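Local coordinates for designed helical repeat protein (Synthetic construct, PDB 5CWG) that probably serves no natural function, being a de novo designed helical repeat protein made to explore how far computation can extend repeat architectures, at residues E6-R11 with V55-I60; A85-R90 with E129-A134; L106-R111 with E162-V167. All blocks are in the same frame, centred on the assembly; numbering follows the deposited sequence. Where two conformers were deposited one is given.

Contact 1: E6-R11 with V55-I60; sequences EELRER and VLELAI
Leu8 on helix 3-23 is the side chain that bridges to helix 53-73, touching Leu56, Glu57 and Ile60. The setting is a designed alpha-helical repeat, in which helices alternate between two layers. These two are same-layer neighbours running in nearly the same direction, their local axes 8° apart and 10.8 Å from each other at closest approach. At this distance the contact is made by side chains, and Leu8 makes it with both of its methyls. Its CG stands anti to the backbone N (chi1 -179°), which carries the isopropyl end straight out from its helix toward the other one. The two branches then part. CD2 turns to the backbone of the neighbouring helix, where it rests 3.8 Å from Leu56 CB and comes equally near the Leu56 carbonyl oxygen. CD1 goes to Ile60. Leu8 and Ile60 reach for each other tip to tip: the Ile60 methyl CG2, anti to its own backbone N, meets CD1, while the CG1 branch comes up against Leu8 CG at 3.8 Å. Leu56 contributes its CB rather than its branch end, and the side chain lies aslant to Leu8. Phe38 of helix 27-47, in the other layer, packs against both Leu8 and Ile60 and so covers the apolar patch on the side of that layer. At the margin Arg11 bends back over its own helix instead of crossing: its NH2 forms a salt bridge with Glu4, and its guanidinium lays one face over the backbone of the preceding turn, with Leu8 CA 3.7 Å above the plane. No hydrogen bond joins the two segments, and their grip is apolar, down to the Leu8 CD1 to Ile60 CG2 approach of 3.8 Å.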
loop_
_atom_site.group_PDB
_atom_site.type_symbol
_atom_site.label_atom_id
_atom_site.label_comp_id
_atom_site.label_asym_id
_atom_site.label_seq_id
_atom_site.Cartn_x
_atom_site.Cartn_y
_atom_site.Cartn_z
ATOM N N GLU A 6 2.722 -18.706 -9.017
ATOM C CA GLU A 6 2.333 -19.810 -8.141
ATOM C C GLU A 6 3.271 -19.900 -6.947
ATOM O O GLU A 6 2.833 -20.075 -5.816
ATOM C CB GLU A 6 2.327 -21.142 -8.895
ATOM C CG GLU A 6 1.228 -21.296 -9.924
ATOM C CD GLU A 6 1.534 -22.412 -10.910
ATOM O OE1 GLU A 6 1.916 -22.113 -12.064
ATOM O OE2 GLU A 6 1.404 -23.592 -10.525
ATOM N N GLU A 7 4.568 -19.763 -7.182
ATOM C CA GLU A 7 5.554 -19.859 -6.122
ATOM C C GLU A 7 5.396 -18.683 -5.166
ATOM O O GLU A 7 5.497 -18.850 -3.948
ATOM C CB GLU A 7 6.949 -19.902 -6.734
ATOM C CG GLU A 7 7.158 -21.174 -7.547
ATOM C CD GLU A 7 8.217 -21.043 -8.620
ATOM O OE1 GLU A 7 9.044 -20.113 -8.548
ATOM O OE2 GLU A 7 8.219 -21.872 -9.553
ATOM N N LEU A 8 5.108 -17.503 -5.700
ATOM C CA LEU A 8 4.909 -16.330 -4.870
ATOM C C LEU A 8 3.677 -16.495 -3.986
ATOM O O LEU A 8 3.689 -16.156 -2.799
ATOM C CB LEU A 8 4.773 -15.103 -5.748
ATOM C CG LEU A 8 4.589 -13.775 -5.044
ATOM C CD1 LEU A 8 5.769 -13.487 -4.130
ATOM C CD2 LEU A 8 4.401 -12.647 -6.021
ATOM N N ARG A 9 2.583 -16.989 -4.552
ATOM C CA ARG A 9 1.385 -17.225 -3.771
ATOM C C ARG A 9 1.695 -18.203 -2.642
ATOM O O ARG A 9 1.250 -18.010 -1.505
ATOM C CB ARG A 9 0.254 -17.758 -4.640
ATOM C CG ARG A 9 -0.979 -18.011 -3.811
ATOM C CD ARG A 9 -2.139 -18.431 -4.598
ATOM N NE ARG A 9 -1.871 -19.720 -5.190
ATOM C CZ ARG A 9 -2.769 -20.401 -5.884
ATOM N NH1 ARG A 9 -3.992 -19.900 -6.054
ATOM N NH2 ARG A 9 -2.447 -21.578 -6.410
ATOM N N GLU A 10 2.397 -19.286 -2.949
ATOM C CA GLU A 10 2.718 -20.268 -1.913
ATOM C C GLU A 10 3.559 -19.652 -0.803
ATOM O O GLU A 10 3.329 -19.971 0.359
ATOM C CB GLU A 10 3.387 -21.511 -2.495
ATOM C CG GLU A 10 2.442 -22.406 -3.294
ATOM C CD GLU A 10 1.147 -22.715 -2.536
ATOM O OE1 GLU A 10 0.044 -22.571 -3.111
ATOM O OE2 GLU A 10 1.243 -23.081 -1.339
ATOM N N ARG A 11 4.479 -18.740 -1.151
ATOM C CA ARG A 11 5.290 -18.057 -0.146
ATOM C C ARG A 11 4.401 -17.220 0.750
ATOM O O ARG A 11 4.563 -17.220 1.984
ATOM C CB ARG A 11 6.355 -17.168 -0.805
ATOM C CG ARG A 11 7.515 -17.954 -1.395
ATOM C CD ARG A 11 8.738 -17.076 -1.726
ATOM N NE ARG A 11 8.543 -16.163 -2.846
ATOM C CZ ARG A 11 8.738 -16.483 -4.122
ATOM N NH1 ARG A 11 9.101 -17.714 -4.450
ATOM N NH2 ARG A 11 8.550 -15.574 -5.082
ATOM N N VAL A 55 6.402 -5.895 -9.312
ATOM C CA VAL A 55 5.262 -5.253 -8.644
ATOM C C VAL A 55 4.504 -6.282 -7.797
ATOM O O VAL A 55 4.073 -5.989 -6.679
ATOM C CB VAL A 55 4.350 -4.567 -9.654
ATOM C CG1 VAL A 55 2.998 -4.188 -9.015
ATOM C CG2 VAL A 55 5.063 -3.350 -10.172
ATOM N N LEU A 56 4.324 -7.495 -8.302
ATOM C CA LEU A 56 3.645 -8.519 -7.514
ATOM C C LEU A 56 4.449 -8.833 -6.242
ATOM O O LEU A 56 3.876 -8.998 -5.171
ATOM C CB LEU A 56 3.408 -9.787 -8.339
ATOM C CG LEU A 56 2.466 -9.594 -9.502
ATOM C CD1 LEU A 56 2.370 -10.892 -10.275
ATOM C CD2 LEU A 56 1.108 -9.160 -9.042
ATOM N N GLU A 57 5.774 -8.920 -6.355
ATOM C CA GLU A 57 6.631 -9.141 -5.192
ATOM C C GLU A 57 6.442 -8.007 -4.172
ATOM O O GLU A 57 6.349 -8.259 -2.971
ATOM C CB GLU A 57 8.101 -9.261 -5.617
ATOM C CG GLU A 57 8.469 -10.630 -6.220
ATOM C CD GLU A 57 9.815 -10.652 -6.954
ATOM O OE1 GLU A 57 10.588 -9.672 -6.831
ATOM O OE2 GLU A 57 10.098 -11.657 -7.657
ATOM N N LEU A 58 6.385 -6.760 -4.626
ATOM C CA LEU A 58 6.212 -5.626 -3.726
ATOM C C LEU A 58 4.862 -5.703 -3.024
ATOM O O LEU A 58 4.753 -5.390 -1.834
ATOM C CB LEU A 58 6.365 -4.311 -4.467
ATOM C CG LEU A 58 7.814 -3.961 -4.868
ATOM C CD1 LEU A 58 7.817 -2.762 -5.838
ATOM C CD2 LEU A 58 8.749 -3.695 -3.697
ATOM N N ALA A 59 3.806 -6.070 -3.754
ATOM C CA ALA A 59 2.488 -6.234 -3.160
ATOM C C ALA A 59 2.500 -7.310 -2.074
ATOM O O ALA A 59 1.907 -7.139 -0.990
ATOM C CB ALA A 59 1.467 -6.578 -4.233
ATOM N N ILE A 60 3.137 -8.429 -2.367
ATOM C CA ILE A 60 3.209 -9.522 -1.404
ATOM C C ILE A 60 4.067 -9.126 -0.206
ATOM O O ILE A 60 3.753 -9.492 0.923
ATOM C CB ILE A 60 3.654 -10.839 -2.056
ATOM C CG1 ILE A 60 2.475 -11.601 -2.678
ATOM C CG2 ILE A 60 4.345 -11.773 -1.064
ATOM C CD1 ILE A 60 1.510 -10.789 -3.498
#

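Contact 2: A85-R90 with E129-A134; sequences AEAFKR and EAARAA
Ala87 and Ala131 meet methyl to methyl, CB to CB 3.8 Å, where helix 77-98 and helix 127-148 lie side by side in one layer of the helical repeat. The small residues let the backbones close in: Ala87 CA and Ala131 CA are only 5.8 Å apart, and the local axes cross at -16°. Ile113 and Val117 of helix 103-123 cover the alanines from the other layer, making this the tight, buried part. Toward solvent, long polar chains replace the methyls. Arg90, bent at chi3 (-62°), turns the NH2 edge of its guanidinium to the backbone of Ala131, NH2 lying 3.4 Å from Ala131 C, with Ala131 O near the plane but not hydrogen-bonded. One face covers Ala87 CA of its own helix; the opposite face lies against Arg132 CG, 3.9 Å above the plane. Arg132 sends its own guanidinium away from the seam and back over Glu129 CA, its plane turned 55° from that of Arg90. The NH1 atoms of Arg90 and Arg132 remain 6.1 Å apart, which should soften the repulsion between the two charges. With no hydrogen bond across the segments, the contact implies adhesion by van der Waals packing, Arg90 adhering through an edge as well as a face.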
loop_
_atom_site.group_PDB
_atom_site.type_symbol
_atom_site.label_atom_id
_atom_site.label_comp_id
_atom_site.label_asym_id
_atom_site.label_seq_id
_atom_site.Cartn_x
_atom_site.Cartn_y
_atom_site.Cartn_z
ATOM N N ALA A 85 -4.036 -6.155 1.212
ATOM C CA ALA A 85 -4.350 -6.464 -0.193
ATOM C C ALA A 85 -5.295 -5.426 -0.783
ATOM O O ALA A 85 -5.091 -4.984 -1.901
ATOM C CB ALA A 85 -4.922 -7.857 -0.286
ATOM N N GLU A 86 -6.312 -5.035 -0.017
ATOM C CA GLU A 86 -7.241 -4.007 -0.475
ATOM C C GLU A 86 -6.529 -2.678 -0.698
ATOM O O GLU A 86 -6.857 -1.948 -1.642
ATOM C CB GLU A 86 -8.376 -3.829 0.540
ATOM C CG GLU A 86 -9.315 -5.014 0.658
ATOM C CD GLU A 86 -10.382 -5.129 -0.403
ATOM O OE1 GLU A 86 -10.314 -4.419 -1.426
ATOM O OE2 GLU A 86 -11.283 -5.990 -0.233
ATOM N N ALA A 87 -5.533 -2.365 0.128
ATOM C CA ALA A 87 -4.796 -1.130 -0.035
ATOM C C ALA A 87 -4.010 -1.134 -1.361
ATOM O O ALA A 87 -3.998 -0.149 -2.097
ATOM C CB ALA A 87 -3.844 -0.913 1.113
ATOM N N PHE A 88 -3.355 -2.252 -1.660
ATOM C CA PHE A 88 -2.678 -2.369 -2.936
ATOM C C PHE A 88 -3.667 -2.207 -4.090
ATOM O O PHE A 88 -3.377 -1.571 -5.089
ATOM C CB PHE A 88 -1.918 -3.685 -3.052
ATOM C CG PHE A 88 -1.314 -3.865 -4.411
ATOM C CD1 PHE A 88 -0.086 -3.287 -4.744
ATOM C CD2 PHE A 88 -1.996 -4.543 -5.396
ATOM C CE1 PHE A 88 0.422 -3.412 -6.008
ATOM C CE2 PHE A 88 -1.479 -4.628 -6.691
ATOM C CZ PHE A 88 -0.281 -4.093 -6.974
ATOM N N LYS A 89 -4.825 -2.853 -3.983
ATOM C CA LYS A 89 -5.831 -2.757 -5.038
ATOM C C LYS A 89 -6.179 -1.291 -5.311
ATOM O O LYS A 89 -6.313 -0.875 -6.464
ATOM C CB LYS A 89 -7.051 -3.593 -4.687
ATOM C CG LYS A 89 -8.259 -3.411 -5.600
ATOM C CD LYS A 89 -9.314 -4.491 -5.314
ATOM C CE LYS A 89 -10.565 -4.450 -6.147
ATOM N NZ LYS A 89 -11.405 -3.333 -5.791
ATOM N N ARG A 90 -6.347 -0.489 -4.269
ATOM C CA ARG A 90 -6.601 0.925 -4.454
ATOM C C ARG A 90 -5.490 1.652 -5.179
ATOM O O ARG A 90 -5.739 2.518 -6.004
ATOM C CB ARG A 90 -6.937 1.591 -3.119
ATOM C CG ARG A 90 -8.277 1.078 -2.520
ATOM C CD ARG A 90 -8.787 1.910 -1.339
ATOM N NE ARG A 90 -7.881 1.906 -0.195
ATOM C CZ ARG A 90 -7.857 0.967 0.746
ATOM N NH1 ARG A 90 -8.686 -0.062 0.686
ATOM N NH2 ARG A 90 -6.988 1.042 1.743
ATOM N N GLU A 129 -8.343 2.121 8.051
ATOM C CA GLU A 129 -8.411 3.578 8.080
ATOM C C GLU A 129 -7.070 4.206 7.668
ATOM O O GLU A 129 -7.015 5.157 6.890
ATOM C CB GLU A 129 -8.804 4.021 9.463
ATOM C CG GLU A 129 -9.087 5.483 9.637
ATOM C CD GLU A 129 -9.413 5.814 11.087
ATOM O OE1 GLU A 129 -10.248 6.706 11.323
ATOM O OE2 GLU A 129 -8.822 5.185 11.991
ATOM N N ALA A 130 -5.980 3.677 8.209
ATOM C CA ALA A 130 -4.658 4.190 7.900
ATOM C C ALA A 130 -4.313 3.905 6.436
ATOM O O ALA A 130 -3.752 4.750 5.730
ATOM C CB ALA A 130 -3.632 3.567 8.849
ATOM N N ALA A 131 -4.608 2.688 6.002
ATOM C CA ALA A 131 -4.355 2.319 4.617
ATOM C C ALA A 131 -5.154 3.196 3.652
ATOM O O ALA A 131 -4.661 3.551 2.579
ATOM C CB ALA A 131 -4.670 0.864 4.420
ATOM N N ARG A 132 -6.377 3.550 4.029
ATOM C CA ARG A 132 -7.200 4.425 3.189
ATOM C C ARG A 132 -6.545 5.791 3.034
ATOM O O ARG A 132 -6.465 6.335 1.945
ATOM C CB ARG A 132 -8.599 4.604 3.793
ATOM C CG ARG A 132 -9.610 3.527 3.431
ATOM C CD ARG A 132 -11.076 3.974 3.730
ATOM N NE ARG A 132 -11.397 4.156 5.149
ATOM C CZ ARG A 132 -11.712 3.174 5.987
ATOM N NH1 ARG A 132 -11.744 1.917 5.575
ATOM N NH2 ARG A 132 -11.993 3.451 7.251
ATOM N N ALA A 133 -6.012 6.321 4.127
ATOM C CA ALA A 133 -5.365 7.611 4.078
ATOM C C ALA A 133 -4.146 7.586 3.165
ATOM O O ALA A 133 -3.938 8.495 2.362
ATOM C CB ALA A 133 -4.976 8.068 5.489
ATOM N N ALA A 134 -3.325 6.548 3.274
ATOM C CA ALA A 134 -2.134 6.454 2.449
ATOM C C ALA A 134 -2.494 6.282 0.974
ATOM O O ALA A 134 -1.933 6.949 0.110
ATOM C CB ALA A 134 -1.256 5.331 2.933
#

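Contact 3: L106-R111 with E162-V167; sequences LELAIR and EIRKRV
Arg111 NH2 donates to Glu107 OE1 at 2.7 Å, one turn back on helix 103-123, while Arg111 CD lies against Arg164 of helix 153-173. Arg111 NE donates to Glu107 OE2 at 3.0 Å, meeting the syn lone pair, so the carboxylate is gripped side-on by two nitrogens, one to each oxygen. This holds for one of the two conformers modelled for Glu107. Across the seam Arg164 supplies the larger share of the contact. Its CG is anti to the carbonyl carbon (chi1 -71°), and a bend at chi3 lays the guanidinium beside Arg111, whose CD sits over one face, 3.3 Å above the plane and toward the rim. The two guanidinium planes are 70° apart, so they do not stack. Leu108 touches both arginines: its CD2 lies 3.7 Å above the Arg111 guanidinium plane and 4.0 Å from Arg164 CD, the leucine crossing Arg164 at about a right angle. NH1 of Arg111 and NH1 of Arg164 are modelled nearer than two donors would normally lie, and that approach is doubtful. The helices are same-layer neighbours in the repeat, and this edge of their interface is polar. Arg164 has acid partners of its own, NH1 in a salt bridge with Glu161 and NH2 in one with Glu115 of helix 103-123. Glutamates thus attend both arginines, which implies that the like charges are probably compensated by carboxylates, while the touching across the segments is left to CD, CD2 and a guanidinium face.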
loop_
_atom_site.group_PDB
_atom_site.type_symbol
_atom_site.label_atom_id
_atom_site.label_comp_id
_atom_site.label_asym_id
_atom_site.label_seq_id
_atom_site.Cartn_x
_atom_site.Cartn_y
_atom_site.Cartn_z
ATOM N N LEU A 106 5.476 3.408 -8.354
ATOM C CA LEU A 106 4.684 2.379 -7.694
ATOM C C LEU A 106 5.370 1.861 -6.435
ATOM O O LEU A 106 4.718 1.634 -5.409
ATOM C CB LEU A 106 4.390 1.226 -8.671
ATOM C CG LEU A 106 3.473 1.603 -9.820
ATOM C CD1 LEU A 106 3.507 0.568 -10.905
ATOM C CD2 LEU A 106 2.057 1.810 -9.334
ATOM N N GLU A 107 6.685 1.685 -6.485
ATOM C CA GLU A 107 7.411 1.251 -5.294
ATOM C C GLU A 107 7.268 2.250 -4.144
ATOM O O GLU A 107 7.103 1.860 -2.979
ATOM C CB GLU A 107 8.885 1.055 -5.620
ATOM C CG GLU A 107 9.692 0.414 -4.472
ATOM C CD GLU A 107 10.085 1.381 -3.357
ATOM O OE1 GLU A 107 10.327 2.568 -3.631
ATOM O OE2 GLU A 107 10.181 0.937 -2.196
ATOM N N LEU A 108 7.359 3.533 -4.454
ATOM C CA LEU A 108 7.176 4.562 -3.440
ATOM C C LEU A 108 5.772 4.587 -2.877
ATOM O O LEU A 108 5.589 4.759 -1.659
ATOM C CB LEU A 108 7.543 5.939 -3.979
ATOM C CG LEU A 108 9.023 6.238 -4.004
ATOM C CD1 LEU A 108 9.316 7.430 -4.875
ATOM C CD2 LEU A 108 9.539 6.495 -2.582
ATOM N N ALA A 109 4.759 4.393 -3.718
ATOM C CA ALA A 109 3.378 4.376 -3.252
ATOM C C ALA A 109 3.169 3.214 -2.283
ATOM O O ALA A 109 2.521 3.370 -1.248
ATOM C CB ALA A 109 2.413 4.255 -4.424
ATOM N N ILE A 110 3.692 2.043 -2.624
ATOM C CA ILE A 110 3.562 0.876 -1.762
ATOM C C ILE A 110 4.311 1.062 -0.452
ATOM O O ILE A 110 3.819 0.710 0.610
ATOM C CB ILE A 110 3.964 -0.420 -2.505
ATOM C CG1 ILE A 110 3.012 -0.644 -3.691
ATOM C CG2 ILE A 110 3.973 -1.607 -1.575
ATOM C CD1 ILE A 110 3.581 -1.610 -4.745
ATOM N N ARG A 111 5.502 1.636 -0.524
ATOM C CA ARG A 111 6.269 1.930 0.670
ATOM C C ARG A 111 5.505 2.887 1.596
ATOM O O ARG A 111 5.502 2.717 2.818
ATOM C CB ARG A 111 7.631 2.528 0.308
ATOM C CG ARG A 111 8.618 2.440 1.438
ATOM C CD ARG A 111 9.920 3.165 1.205
ATOM N NE ARG A 111 10.484 3.062 -0.121
ATOM C CZ ARG A 111 11.483 3.833 -0.543
ATOM N NH1 ARG A 111 12.031 4.727 0.274
ATOM N NH2 ARG A 111 11.947 3.709 -1.773
ATOM N N GLU A 162 7.659 13.658 -0.673
ATOM C CA GLU A 162 7.252 14.734 0.209
ATOM C C GLU A 162 6.183 14.236 1.190
ATOM O O GLU A 162 6.198 14.587 2.366
ATOM C CB GLU A 162 6.811 15.959 -0.598
ATOM C CG GLU A 162 6.137 17.034 0.199
ATOM C CD GLU A 162 7.052 17.760 1.173
ATOM O OE1 GLU A 162 8.304 17.633 1.097
ATOM O OE2 GLU A 162 6.486 18.489 2.019
ATOM N N ILE A 163 5.253 13.410 0.716
ATOM C CA ILE A 163 4.283 12.800 1.622
ATOM C C ILE A 163 5.018 11.980 2.695
ATOM O O ILE A 163 4.711 12.090 3.883
ATOM C CB ILE A 163 3.257 11.940 0.869
ATOM C CG1 ILE A 163 2.493 12.794 -0.128
ATOM C CG2 ILE A 163 2.311 11.290 1.864
ATOM C CD1 ILE A 163 1.661 11.948 -1.112
ATOM N N ARG A 164 5.961 11.145 2.272
ATOM C CA ARG A 164 6.728 10.346 3.207
ATOM C C ARG A 164 7.461 11.224 4.227
ATOM O O ARG A 164 7.490 10.905 5.410
ATOM C CB ARG A 164 7.725 9.468 2.455
ATOM C CG ARG A 164 7.095 8.344 1.684
ATOM C CD ARG A 164 8.126 7.480 1.001
ATOM N NE ARG A 164 8.900 6.725 2.000
ATOM C CZ ARG A 164 10.217 6.597 2.048
ATOM N NH1 ARG A 164 10.974 7.165 1.122
ATOM N NH2 ARG A 164 10.766 5.878 3.027
ATOM N N LYS A 165 8.019 12.337 3.768
ATOM C CA LYS A 165 8.760 13.236 4.632
ATOM C C LYS A 165 7.851 13.884 5.678
ATOM O O LYS A 165 8.232 14.080 6.844
ATOM C CB LYS A 165 9.414 14.324 3.794
ATOM C CG LYS A 165 10.268 15.274 4.567
ATOM C CD LYS A 165 10.772 16.385 3.667
ATOM C CE LYS A 165 11.514 17.453 4.456
ATOM N NZ LYS A 165 12.159 18.455 3.554
ATOM N N ARG A 166 6.633 14.227 5.286
ATOM C CA ARG A 166 5.687 14.800 6.226
ATOM C C ARG A 166 5.152 13.773 7.215
ATOM O O ARG A 166 4.951 14.075 8.401
ATOM C CB ARG A 166 4.558 15.477 5.467
ATOM C CG ARG A 166 5.018 16.652 4.596
ATOM C CD ARG A 166 5.206 17.984 5.353
ATOM N NE ARG A 166 6.399 18.068 6.194
ATOM C CZ ARG A 166 7.625 18.363 5.765
ATOM N NH1 ARG A 166 7.868 18.585 4.482
ATOM N NH2 ARG A 166 8.627 18.432 6.633
ATOM N N VAL A 167 4.956 12.548 6.771
ATOM C CA VAL A 167 4.575 11.465 7.652
ATOM C C VAL A 167 5.676 11.200 8.686
ATOM O O VAL A 167 5.400 11.040 9.880
ATOM C CB VAL A 167 4.273 10.196 6.837
ATOM C CG1 VAL A 167 4.275 8.946 7.716
ATOM C CG2 VAL A 167 2.943 10.363 6.100
#

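From the N terminus, contact 1 closes first, returning helix 53-73 to helix 3-23 around helix 27-47. It is complete before the others open. Contact 2 then starts on helix 77-98 and contact 3 on helix 103-123 before contact 2 closes on helix 127-148, so these two cross, contact 3 ending on helix 153-173. Contacts 1 and 3 join helices of one layer, contact 2 those of the other. Phe88, from the 85-90 segment, ties the layers together: it packs on Val55 and Ala59 of contact 1 and on Ile110 of contact 3. Leu58 touches Glu107 and Ile110, linking contacts 1 and 3 within their layer.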